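Local coordinates for protein DNA polymerase III subunit delta (Bacillus subtilis, PDB 3ZH9) that probably serves in the ATP-driven clamp-loading complex as the wrench that opens the beta sliding clamp so that it can be loaded onto primed DNA, at residues F52-E56 with D57-Q61; Q217-F220 with E221-K225. One frame throughout, in Å; residues are numbered along the deposited sequence.

Both contacts are local, made between neighbouring parts of a continuous stretch, and they sit in different regions of the subunit on opposite sides of its centre. Contact 1 turns the chain from strand 49-53, at the margin of the five-stranded parallel sheet, into helix 59-66, within the N-terminal region related to P-loop NTPases. Contact 2 is an internal piece of helix 215-227, in the C-terminal domain. Their centres lie 44 Å apart and their nearest atoms about 31 Å apart, so neither touches the other. A bound glycerol, probably from the crystallisation liquor, lies about 5 Å from the side chain of Phe52 in contact 1.

Contact 1. Residues F52-E56 with D57-Q61; sequences FDLEE and DPLDQ
Asp53 and Asp57 clasp each other across the turn that leads from strand 49-53 into helix 59-66, the first connection of a beta-alpha-beta unit that returns through strand 76-81. The backbone closes this turn through Asp53 O, which accepts from Asp57 N at 2.7 Å and also from Glu56 N. Beyond the loop, Pro58 occupies the N-cap position of the helix.

The side chain of Asp57 returns the bond: its OD2 accepts from Asp53 N at 2.8 Å in a nearly straight bond of 173°, met on the anti side but 35° out of the carboxylate plane. With CG anti to the carbonyl carbon (chi1 -57°), the Asp57 carboxylate is turned back so that OD2 reaches Asp53 N. Asp57 CB lies at the edge of the Phe52 ring, near the ring plane. Asp53 has its own carboxylate in the loop, where OD1 takes Glu55 N from above its plane and forms an Asx turn. Replacing Asp57 by an alanine removes the acceptor, and Asp53 N would probably be left without its side-chain mate and the turn less firmly tied to the strand end.

Two further side-chain contacts join strand end and helix start. Phe52 CE2 meets Gln61 CG obliquely at 3.8 Å. Leu54 CD2 touches Leu59 CD1 at 4.0 Å, while Leu54 O is bonded by His97 from a neighbouring loop. Glu56 and Asp57 lie side by side and point the same way; their like charges, 4.0 Å apart between Glu56 OE2 and Asp57 OD1, may raise the proton affinity of either group. One water bridges the pair, donating to Glu56 OE2 at 2.6 Å and to Asp57 OD2 at 2.5 Å.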
loop_
_atom_site.group_PDB
_atom_site.type_symbol
_atom_site.label_atom_id
_atom_site.label_comp_id
_atom_site.label_asym_id
_atom_site.label_seq_id
_atom_site.Cartn_x
_atom_site.Cartn_y
_atom_site.Cartn_z
ATOM N N PHE A 52 8.987 8.954 -17.511
ATOM C CA PHE A 52 8.615 10.358 -17.434
ATOM C C PHE A 52 7.620 10.589 -16.298
ATOM O O PHE A 52 6.885 9.681 -15.917
ATOM C CB PHE A 52 8.013 10.821 -18.766
ATOM C CG PHE A 52 8.947 10.664 -19.942
ATOM C CD1 PHE A 52 9.055 9.444 -20.608
ATOM C CD2 PHE A 52 9.721 11.736 -20.377
ATOM C CE1 PHE A 52 9.909 9.295 -21.685
ATOM C CE2 PHE A 52 10.583 11.592 -21.459
ATOM C CZ PHE A 52 10.676 10.370 -22.113
ATOM N N ASP A 53 7.605 11.806 -15.761
ATOM C CA ASP A 53 6.623 12.201 -14.749
ATOM C C ASP A 53 5.895 13.443 -15.266
ATOM O O ASP A 53 6.488 14.512 -15.393
ATOM C CB ASP A 53 7.329 12.472 -13.413
ATOM C CG ASP A 53 6.362 12.772 -12.274
ATOM O OD1 ASP A 53 5.204 13.170 -12.536
ATOM O OD2 ASP A 53 6.777 12.616 -11.107
ATOM N N LEU A 54 4.613 13.303 -15.579
ATOM C CA LEU A 54 3.877 14.398 -16.197
ATOM C C LEU A 54 3.650 15.589 -15.257
ATOM O O LEU A 54 3.104 16.615 -15.667
ATOM C CB LEU A 54 2.552 13.896 -16.772
ATOM C CG LEU A 54 2.717 12.872 -17.896
ATOM C CD1 LEU A 54 1.358 12.496 -18.494
ATOM C CD2 LEU A 54 3.674 13.412 -18.979
ATOM N N GLU A 55 4.064 15.453 -14.001
ATOM C CA GLU A 55 4.064 16.588 -13.090
ATOM C C GLU A 55 5.090 17.622 -13.543
ATOM O O GLU A 55 4.950 18.810 -13.254
ATOM C CB GLU A 55 4.400 16.147 -11.666
ATOM C CG GLU A 55 3.432 15.144 -11.065
ATOM C CD GLU A 55 2.134 15.773 -10.587
ATOM O OE1 GLU A 55 1.829 16.919 -10.987
ATOM O OE2 GLU A 55 1.418 15.112 -9.803
ATOM N N GLU A 56 6.192 17.135 -14.104
ATOM C CA GLU A 56 7.301 17.986 -14.520
ATOM C C GLU A 56 7.847 17.813 -15.940
ATOM O O GLU A 56 8.647 18.622 -16.386
ATOM C CB GLU A 56 8.456 17.771 -13.558
ATOM C CG GLU A 56 9.041 16.399 -13.655
ATOM C CD GLU A 56 9.988 16.108 -12.536
ATOM O OE1 GLU A 56 10.043 16.918 -11.599
ATOM O OE2 GLU A 56 10.676 15.073 -12.587
ATOM N N ASP A 57 7.442 16.758 -16.633
ATOM C CA ASP A 57 7.993 16.433 -17.951
ATOM C C ASP A 57 6.949 16.596 -19.038
ATOM O O ASP A 57 5.757 16.418 -18.785
ATOM C CB ASP A 57 8.528 15.001 -17.983
ATOM C CG ASP A 57 9.565 14.744 -16.920
ATOM O OD1 ASP A 57 10.248 15.711 -16.519
ATOM O OD2 ASP A 57 9.702 13.578 -16.496
ATOM N N PRO A 58 7.396 16.931 -20.259
ATOM C CA PRO A 58 6.508 17.098 -21.416
ATOM C C PRO A 58 6.021 15.765 -21.992
ATOM O O PRO A 58 6.796 14.826 -22.173
ATOM C CB PRO A 58 7.386 17.834 -22.425
ATOM C CG PRO A 58 8.776 17.446 -22.073
ATOM C CD PRO A 58 8.792 17.281 -20.575
ATOM N N LEU A 59 4.731 15.702 -22.287
ATOM C CA LEU A 59 4.136 14.505 -22.854
ATOM C C LEU A 59 4.741 14.198 -24.218
ATOM O O LEU A 59 4.931 13.041 -24.574
ATOM C CB LEU A 59 2.617 14.676 -22.960
ATOM C CG LEU A 59 1.823 13.459 -23.431
ATOM C CD1 LEU A 59 2.097 12.282 -22.527
ATOM C CD2 LEU A 59 0.336 13.767 -23.467
ATOM N N ASP A 60 5.064 15.235 -24.976
ATOM C CA ASP A 60 5.556 15.037 -26.334
ATOM C C ASP A 60 6.875 14.258 -26.383
ATOM O O ASP A 60 7.132 13.523 -27.339
ATOM C CB ASP A 60 5.676 16.370 -27.087
ATOM C CG ASP A 60 6.495 17.406 -26.330
ATOM O OD1 ASP A 60 6.138 17.710 -25.169
ATOM O OD2 ASP A 60 7.495 17.917 -26.892
ATOM N N GLN A 61 7.704 14.409 -25.358
ATOM C CA GLN A 61 8.990 13.722 -25.338
ATOM C C GLN A 61 8.782 12.228 -25.075
ATOM O O GLN A 61 9.463 11.385 -25.656
ATOM C CB GLN A 61 9.936 14.342 -24.301
ATOM C CG GLN A 61 11.380 13.860 -24.413
ATOM C CD GLN A 61 11.994 14.104 -25.798
ATOM O OE1 GLN A 61 12.619 15.144 -26.040
ATOM N NE2 GLN A 61 11.829 13.138 -26.707
HETATM O O HOH W 1 10.945 13.223 -14.375
#

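Contact 2. Residues Q217-F220 with E221-K225; sequences QNIF and ELINK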
loop_
_atom_site.group_PDB
_atom_site.type_symbol
_atom_site.label_atom_id
_atom_site.label_comp_id
_atom_site.label_asym_id
_atom_site.label_seq_id
_atom_site.Cartn_x
_atom_site.Cartn_y
_atom_site.Cartn_z
ATOM N N GLN A 217 1.166 -4.137 14.317
ATOM C CA GLN A 217 0.018 -4.927 14.745
ATOM C C GLN A 217 0.047 -5.106 16.264
ATOM O O GLN A 217 -0.999 -5.044 16.939
ATOM C CB GLN A 217 -0.002 -6.281 14.032
ATOM C CG GLN A 217 -0.825 -7.335 14.758
ATOM C CD GLN A 217 -2.304 -7.080 14.650
ATOM O OE1 GLN A 217 -2.742 -6.354 13.768
ATOM N NE2 GLN A 217 -3.082 -7.673 15.545
ATOM N N ASN A 218 1.246 -5.317 16.808
ATOM C CA ASN A 218 1.400 -5.423 18.260
ATOM C C ASN A 218 0.914 -4.156 18.967
ATOM O O ASN A 218 0.172 -4.235 19.952
ATOM C CB ASN A 218 2.843 -5.753 18.642
ATOM C CG ASN A 218 3.115 -7.256 18.648
ATOM O OD1 ASN A 218 2.313 -8.039 19.158
ATOM N ND2 ASN A 218 4.226 -7.660 18.061
ATOM N N ILE A 219 1.315 -2.995 18.449
ATOM C CA ILE A 219 0.844 -1.706 18.979
ATOM C C ILE A 219 -0.680 -1.635 18.946
ATOM O O ILE A 219 -1.316 -1.278 19.940
ATOM C CB ILE A 219 1.418 -0.502 18.187
ATOM C CG1 ILE A 219 2.943 -0.450 18.292
ATOM C CG2 ILE A 219 0.771 0.816 18.640
ATOM C CD1 ILE A 219 3.478 -0.815 19.653
ATOM N N PHE A 220 -1.273 -1.980 17.806
ATOM C CA PHE A 220 -2.730 -2.002 17.715
ATOM C C PHE A 220 -3.328 -2.843 18.843
ATOM O O PHE A 220 -4.247 -2.414 19.550
ATOM C CB PHE A 220 -3.202 -2.542 16.353
ATOM C CG PHE A 220 -4.700 -2.672 16.248
ATOM C CD1 PHE A 220 -5.495 -1.552 16.046
ATOM C CD2 PHE A 220 -5.315 -3.906 16.373
ATOM C CE1 PHE A 220 -6.876 -1.662 15.963
ATOM C CE2 PHE A 220 -6.689 -4.021 16.292
ATOM C CZ PHE A 220 -7.472 -2.894 16.090
ATOM N N GLU A 221 -2.799 -4.044 19.007
ATOM C CA GLU A 221 -3.343 -4.993 19.982
ATOM C C GLU A 221 -3.129 -4.507 21.400
ATOM O O GLU A 221 -3.996 -4.671 22.269
ATOM C CB GLU A 221 -2.707 -6.377 19.810
ATOM C CG GLU A 221 -3.251 -7.171 18.628
ATOM C CD GLU A 221 -4.753 -7.423 18.723
ATOM O OE1 GLU A 221 -5.328 -7.261 19.826
ATOM O OE2 GLU A 221 -5.360 -7.781 17.688
ATOM N N LEU A 222 -1.965 -3.918 21.639
ATOM C CA LEU A 222 -1.676 -3.375 22.952
ATOM C C LEU A 222 -2.758 -2.372 23.323
ATOM O O LEU A 222 -3.182 -2.303 24.468
ATOM C CB LEU A 222 -0.320 -2.683 22.940
ATOM C CG LEU A 222 0.020 -1.847 24.172
ATOM C CD1 LEU A 222 -0.035 -2.709 25.419
ATOM C CD2 LEU A 222 1.401 -1.224 23.991
ATOM N N ILE A 223 -3.212 -1.593 22.346
ATOM C CA ILE A 223 -4.208 -0.570 22.624
ATOM C C ILE A 223 -5.576 -1.198 22.846
ATOM O O ILE A 223 -6.345 -0.737 23.698
ATOM C CB ILE A 223 -4.248 0.526 21.531
ATOM C CG1 ILE A 223 -2.998 1.397 21.624
ATOM C CG2 ILE A 223 -5.482 1.408 21.689
ATOM C CD1 ILE A 223 -2.698 2.179 20.349
ATOM N N ASN A 224 -5.887 -2.259 22.102
ATOM C CA ASN A 224 -7.133 -2.987 22.367
ATOM C C ASN A 224 -7.189 -3.522 23.786
ATOM O O ASN A 224 -8.171 -3.331 24.499
ATOM C CB ASN A 224 -7.322 -4.145 21.400
ATOM C CG ASN A 224 -8.067 -3.740 20.163
ATOM O OD1 ASN A 224 -8.733 -2.702 20.134
ATOM N ND2 ASN A 224 -7.960 -4.553 19.124
ATOM N N LYS A 225 -6.121 -4.199 24.189
ATOM C CA LYS A 225 -6.059 -4.812 25.505
ATOM C C LYS A 225 -6.200 -3.774 26.598
ATOM O O LYS A 225 -6.875 -4.009 27.599
ATOM C CB LYS A 225 -4.759 -5.587 25.661
ATOM C CG LYS A 225 -4.664 -6.753 24.710
ATOM C CD LYS A 225 -5.892 -7.649 24.841
ATOM C CE LYS A 225 -6.000 -8.619 23.665
ATOM N NZ LYS A 225 -7.214 -9.484 23.758
#
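The Phe220 ring and the Asn224 amide, one helical turn apart, meet with their planes 73° apart. ND2 of Asn224 approaches the ring obliquely, 3.1 Å from Phe220 CE2 and 3.5 Å from CZ; Glu221 N also lies oblique to the ring. A chi1 of 176° projects the Phe220 ring outward from the helix, and Asn224 reaches back so that ND2 meets it. The other flat pair, Gln217 and Glu221, lies side by side with amide and carboxylate planes 53° apart, and Gln217 NE2 is 3.1 Å from Glu221 CG.

Underneath runs the regular i to i+4 ladder of an alpha helix, with Leu222 N to Asn218 O at 2.7 Å and Asn224 N to Phe220 O at 3.0 Å. Ile219 CG2 meets Ile223 CD1 at 4.1 Å. This piece of helix 215-227 lies in the C-terminal domain of the delta subunit, where Ile219, Phe220 and Ile223 pack on helix 248-269, and Phe220 and Ile223 also reach helix 286-296. The chemistry is thus mixed: apolar groups meet the neighbouring helices, while the Asn224 amide meets the ring through ND2 and is held at OD1 by Gln295, a polar tie to helix 286-296.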